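Local structure of RNase III (Scheffersomyces stipitis, 7DEY) at residues H2-P6 and W139-L143; E15-V19 and I117-Y121. The protein probably cleaves double-stranded RNA endonucleolytically to leave 5'-phosphomonoesters, as a yeast Dicer of the ribonuclease III family. One frame throughout, in Å; residues are numbered along the deposited sequence.

Contact 1: H2-P6 and W139-L143; sequences HPPLP and WLEKL
The indole of Trp139 is covered on one face by the Pro6 ring and on the opposite face, toward its rim, by Leu143 CD2 and Leu140 CD2 of its own helix. Pro6 CD stands 3.3 Å from the centroid of the five-membered ring of Trp139. It lies only 7° off the ring normal, which makes this a CH-pi contact. Pro6 CG lies beside it, toward the six-membered ring, 3.5 Å from Trp139 CE3. The two side chains cross at about a right angle.

At the edge of the indole, Pro3 CB sits near the ring plane, 4.0 Å from Trp139 CD1. Leu5 lies alongside, pointing the same way as Trp139, and approaches obliquely with Leu5 CD1 3.7 Å from Trp139 CZ2. Trp139 has CG anti to the backbone N (chi1 160°), and this places the indole beside Pro3 and against Pro6 CD.

Pro3 itself packs on the last turn of the helix. Pro3 CG is 3.6 Å from Leu143 CA, and Pro3 CB rests on the aliphatic part of Lys142. The Lys142 chain bends at chi3 (-72°), bringing Lys142 NZ to 3.3 Å from Pro4 CD.

No hydrogen bond joins the two segments directly. Tyr91 makes the polar connection instead: its OH is hydrogen-bonded to both Trp139 NE1 and Pro3 O. Trp139 also touches Ile122 and Leu125 of helix 113-128 and is buried.

The irregular, proline-rich segment 2-6 thus lies across the end of helix 134-143. The CH-pi contact of Pro6 with Trp139 is part of the packing of this leading loop on the helices of the all-helical ribonuclease III fold.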
loop_
_atom_site.group_PDB
_atom_site.type_symbol
_atom_site.label_atom_id
_atom_site.label_comp_id
_atom_site.label_asym_id
_atom_site.label_seq_id
_atom_site.Cartn_x
_atom_site.Cartn_y
_atom_site.Cartn_z
ATOM N N HIS C 2 0.947 12.375 -7.435
ATOM C CA HIS C 2 0.773 13.786 -7.096
ATOM C C HIS C 2 2.035 14.541 -6.665
ATOM O O HIS C 2 2.075 15.773 -6.802
ATOM C CB HIS C 2 -0.324 13.948 -6.043
ATOM C CG HIS C 2 -1.622 14.407 -6.629
ATOM N ND1 HIS C 2 -2.392 13.604 -7.447
ATOM C CD2 HIS C 2 -2.256 15.603 -6.574
ATOM C CE1 HIS C 2 -3.461 14.274 -7.840
ATOM N NE2 HIS C 2 -3.404 15.489 -7.323
ATOM N N PRO C 3 3.080 13.899 -6.159
ATOM C CA PRO C 3 4.323 14.634 -5.960
ATOM C C PRO C 3 5.166 14.636 -7.226
ATOM O O PRO C 3 5.293 13.609 -7.911
ATOM C CB PRO C 3 5.000 13.878 -4.812
ATOM C CG PRO C 3 4.458 12.531 -4.887
ATOM C CD PRO C 3 3.059 12.657 -5.371
ATOM N N PRO C 4 5.732 15.788 -7.591
ATOM C CA PRO C 4 6.555 15.853 -8.808
ATOM C C PRO C 4 7.755 14.926 -8.709
ATOM O O PRO C 4 8.386 14.808 -7.656
ATOM C CB PRO C 4 6.990 17.325 -8.871
ATOM C CG PRO C 4 6.084 18.056 -7.951
ATOM C CD PRO C 4 5.666 17.083 -6.891
ATOM N N LEU C 5 8.067 14.274 -9.819
ATOM C CA LEU C 5 9.174 13.321 -9.855
ATOM C C LEU C 5 10.501 14.059 -9.922
ATOM O O LEU C 5 10.731 14.817 -10.875
ATOM C CB LEU C 5 9.059 12.397 -11.056
ATOM C CG LEU C 5 10.207 11.402 -11.159
ATOM C CD1 LEU C 5 10.198 10.481 -9.942
ATOM C CD2 LEU C 5 10.119 10.601 -12.447
ATOM N N PRO C 6 11.398 13.874 -8.957
ATOM C CA PRO C 6 12.710 14.504 -9.050
ATOM C C PRO C 6 13.471 13.971 -10.248
ATOM O O PRO C 6 13.391 12.786 -10.599
ATOM C CB PRO C 6 13.387 14.127 -7.731
ATOM C CG PRO C 6 12.618 13.001 -7.216
ATOM C CD PRO C 6 11.222 13.174 -7.679
ATOM N N TRP C 139 10.828 14.471 -1.267
ATOM C CA TRP C 139 9.944 13.900 -2.276
ATOM C C TRP C 139 9.234 12.660 -1.744
ATOM O O TRP C 139 8.006 12.549 -1.836
ATOM C CB TRP C 139 10.745 13.561 -3.526
ATOM C CG TRP C 139 10.094 12.568 -4.411
ATOM C CD1 TRP C 139 8.846 12.646 -4.973
ATOM C CD2 TRP C 139 10.671 11.353 -4.878
ATOM N NE1 TRP C 139 8.612 11.547 -5.759
ATOM C CE2 TRP C 139 9.719 10.737 -5.720
ATOM C CE3 TRP C 139 11.909 10.722 -4.675
ATOM C CZ2 TRP C 139 9.961 9.510 -6.343
ATOM C CZ3 TRP C 139 12.149 9.499 -5.296
ATOM C CH2 TRP C 139 11.179 8.906 -6.115
ATOM N N LEU C 140 10.008 11.716 -1.185
ATOM C CA LEU C 140 9.443 10.513 -0.580
ATOM C C LEU C 140 8.484 10.850 0.549
ATOM O O LEU C 140 7.493 10.142 0.755
ATOM C CB LEU C 140 10.556 9.621 -0.040
ATOM C CG LEU C 140 11.433 8.804 -0.990
ATOM C CD1 LEU C 140 12.392 7.983 -0.153
ATOM C CD2 LEU C 140 10.615 7.914 -1.910
ATOM N N GLU C 141 8.773 11.910 1.310
ATOM C CA GLU C 141 7.870 12.284 2.396
ATOM C C GLU C 141 6.483 12.647 1.864
ATOM O O GLU C 141 5.477 12.483 2.568
ATOM C CB GLU C 141 8.462 13.441 3.208
ATOM C CG GLU C 141 9.421 12.995 4.311
ATOM C CD GLU C 141 10.318 14.118 4.842
ATOM O OE1 GLU C 141 11.003 13.895 5.865
ATOM O OE2 GLU C 141 10.349 15.220 4.241
ATOM N N LYS C 142 6.404 13.131 0.629
ATOM C CA LYS C 142 5.112 13.369 0.001
ATOM C C LYS C 142 4.602 12.122 -0.710
ATOM O O LYS C 142 3.416 11.795 -0.616
ATOM C CB LYS C 142 5.230 14.539 -0.985
ATOM C CG LYS C 142 6.054 15.705 -0.449
ATOM C CD LYS C 142 6.071 16.887 -1.408
ATOM C CE LYS C 142 6.922 16.594 -2.635
ATOM N NZ LYS C 142 6.636 17.506 -3.786
ATOM N N LEU C 143 5.494 11.418 -1.413
ATOM C CA LEU C 143 5.117 10.232 -2.173
ATOM C C LEU C 143 4.437 9.199 -1.299
ATOM O O LEU C 143 3.664 8.371 -1.795
ATOM C CB LEU C 143 6.361 9.620 -2.828
ATOM C CG LEU C 143 6.252 8.381 -3.720
ATOM C CD1 LEU C 143 5.225 8.563 -4.802
ATOM C CD2 LEU C 143 7.611 8.066 -4.323
#

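Contact 2: E15-V19 and I117-Y121; sequences ERVFV and IFEAY
Val17 has CG1 anti to its backbone N (chi1 167°), which directs this methyl to the edge of the Tyr121 ring. There Val17 CG1 lies close to the ring plane, 4.0 Å from Tyr121 CD1. Phe18 has CG anti to the carbonyl carbon (chi1 -60°), which brings its ring atoms CE1 and CZ up to Ile117 and Tyr121. Phe18 CE1 reaches Ile117 CG2 at 3.7 Å, and Phe18 CZ lies 4.0 Å from Tyr121 CD1. The approach to both residues is oblique. Val17 CG1 also lies over one face of the Phe18 ring, toward the rim.

The contact joins the end of helix 11-18 to one side of helix 113-128 in the helical core of the ribonuclease III domain. The five touching residues are buried, and no hydrogen bond crosses between the segments. Val17 CG2 faces the backbone at Ala120, 4.2 Å from Ala120 O. Phe18 and Ile117 both touch Leu97 as well, and the Phe18 ring meets Tyr14. An alanine in place of Phe18 would probably open a gap beside Ile117 CG2 and leave the Tyr121 ring less firmly held. Tyr121 also meets the ring of Phe93.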
loop_
_atom_site.group_PDB
_atom_site.type_symbol
_atom_site.label_atom_id
_atom_site.label_comp_id
_atom_site.label_asym_id
_atom_site.label_seq_id
_atom_site.Cartn_x
_atom_site.Cartn_y
_atom_site.Cartn_z
ATOM N N GLU C 15 20.222 6.866 -18.915
ATOM C CA GLU C 15 20.341 5.718 -19.800
ATOM C C GLU C 15 20.914 4.504 -19.081
ATOM O O GLU C 15 20.619 3.373 -19.473
ATOM C CB GLU C 15 21.200 6.088 -21.015
ATOM C CG GLU C 15 20.456 6.815 -22.142
ATOM C CD GLU C 15 21.322 7.039 -23.377
ATOM O OE1 GLU C 15 22.550 6.800 -23.305
ATOM O OE2 GLU C 15 20.779 7.441 -24.428
ATOM N N ARG C 16 21.731 4.702 -18.043
ATOM C CA ARG C 16 22.112 3.574 -17.190
ATOM C C ARG C 16 20.882 2.926 -16.557
ATOM O O ARG C 16 20.825 1.705 -16.402
ATOM C CB ARG C 16 23.081 4.035 -16.096
ATOM C CG ARG C 16 24.532 4.147 -16.528
ATOM C CD ARG C 16 25.442 4.731 -15.427
ATOM N NE ARG C 16 25.706 3.771 -14.356
ATOM C CZ ARG C 16 26.437 4.023 -13.274
ATOM N NH1 ARG C 16 26.995 5.208 -13.101
ATOM N NH2 ARG C 16 26.603 3.081 -12.353
ATOM N N VAL C 17 19.876 3.734 -16.234
ATOM C CA VAL C 17 18.659 3.268 -15.591
ATOM C C VAL C 17 17.623 2.732 -16.580
ATOM O O VAL C 17 16.716 1.994 -16.170
ATOM C CB VAL C 17 18.113 4.443 -14.746
ATOM C CG1 VAL C 17 16.688 4.216 -14.263
ATOM C CG2 VAL C 17 19.049 4.720 -13.553
ATOM N N PHE C 18 17.734 3.063 -17.880
ATOM C CA PHE C 18 16.726 2.622 -18.843
ATOM C C PHE C 18 17.305 2.133 -20.175
ATOM O O PHE C 18 16.578 2.126 -21.176
ATOM C CB PHE C 18 15.716 3.734 -19.144
ATOM C CG PHE C 18 14.946 4.221 -17.941
ATOM C CD1 PHE C 18 13.888 3.491 -17.427
ATOM C CD2 PHE C 18 15.252 5.426 -17.349
ATOM C CE1 PHE C 18 13.161 3.958 -16.329
ATOM C CE2 PHE C 18 14.525 5.894 -16.250
ATOM C CZ PHE C 18 13.488 5.163 -15.741
ATOM N N VAL C 19 18.583 1.732 -20.226
ATOM C CA VAL C 19 19.103 1.039 -21.406
ATOM C C VAL C 19 18.461 -0.338 -21.548
ATOM O O VAL C 19 18.226 -0.815 -22.667
ATOM C CB VAL C 19 20.644 0.934 -21.336
ATOM C CG1 VAL C 19 21.071 0.140 -20.110
ATOM C CG2 VAL C 19 21.249 0.339 -22.641
ATOM N N ILE C 117 13.987 -1.373 -11.051
ATOM C CA ILE C 117 14.237 -0.104 -11.738
ATOM C C ILE C 117 14.143 1.036 -10.740
ATOM O O ILE C 117 15.082 1.820 -10.557
ATOM C CB ILE C 117 13.243 0.099 -12.898
ATOM C CG1 ILE C 117 13.239 -1.101 -13.833
ATOM C CG2 ILE C 117 13.571 1.372 -13.707
ATOM C CD1 ILE C 117 14.179 -0.939 -15.002
ATOM N N PHE C 118 12.997 1.108 -10.060
ATOM C CA PHE C 118 12.722 2.173 -9.104
ATOM C C PHE C 118 13.826 2.301 -8.067
ATOM O O PHE C 118 14.182 3.419 -7.661
ATOM C CB PHE C 118 11.383 1.911 -8.426
ATOM C CG PHE C 118 10.918 3.032 -7.582
ATOM C CD1 PHE C 118 11.288 3.111 -6.255
ATOM C CD2 PHE C 118 10.114 4.010 -8.111
ATOM C CE1 PHE C 118 10.858 4.137 -5.479
ATOM C CE2 PHE C 118 9.686 5.042 -7.339
ATOM C CZ PHE C 118 10.054 5.110 -6.023
ATOM N N GLU C 119 14.379 1.175 -7.615
ATOM C CA GLU C 119 15.512 1.267 -6.706
ATOM C C GLU C 119 16.717 1.866 -7.417
ATOM O O GLU C 119 17.339 2.807 -6.910
ATOM C CB GLU C 119 15.819 -0.100 -6.104
ATOM C CG GLU C 119 14.795 -0.487 -5.050
ATOM C CD GLU C 119 15.098 -1.806 -4.369
ATOM O OE1 GLU C 119 14.640 -1.976 -3.215
ATOM O OE2 GLU C 119 15.779 -2.672 -4.975
ATOM N N ALA C 120 17.031 1.369 -8.614
ATOM C CA ALA C 120 18.099 1.981 -9.399
ATOM C C ALA C 120 17.865 3.482 -9.578
ATOM O O ALA C 120 18.791 4.294 -9.421
ATOM C CB ALA C 120 18.221 1.292 -10.759
ATOM N N TYR C 121 16.630 3.868 -9.900
ATOM C CA TYR C 121 16.331 5.271 -10.144
ATOM C C TYR C 121 16.699 6.127 -8.935
ATOM O O TYR C 121 17.496 7.069 -9.042
ATOM C CB TYR C 121 14.856 5.416 -10.497
ATOM C CG TYR C 121 14.489 6.772 -11.041
ATOM C CD1 TYR C 121 14.679 7.081 -12.379
ATOM C CD2 TYR C 121 13.949 7.738 -10.212
ATOM C CE1 TYR C 121 14.349 8.305 -12.871
ATOM C CE2 TYR C 121 13.618 8.968 -10.687
ATOM C CZ TYR C 121 13.815 9.256 -12.018
ATOM O OH TYR C 121 13.465 10.511 -12.493
#

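The centres of contact 1 and contact 2 lie about 18 Å apart, on the same side of the chain's centre. Along the chain, 2-6 and 15-19 come first, then 117-121 and finally 139-143, so contact 1 encloses contact 2 in sequence. Helices 113-128 and 134-143 are consecutive. The two sites meet directly: Tyr121 OH is 3.0 Å from Pro6 O, a probable hydrogen bond, and Phe118 CZ is 4.0 Å from Trp139 CH2. The leading loop and helix 11-18 thus both pack on helices 113-128 and 134-143 of the ribonuclease III fold. Both contacts lie in this N-terminal, helical part of the chain; the double-stranded RNA binding motif follows further on.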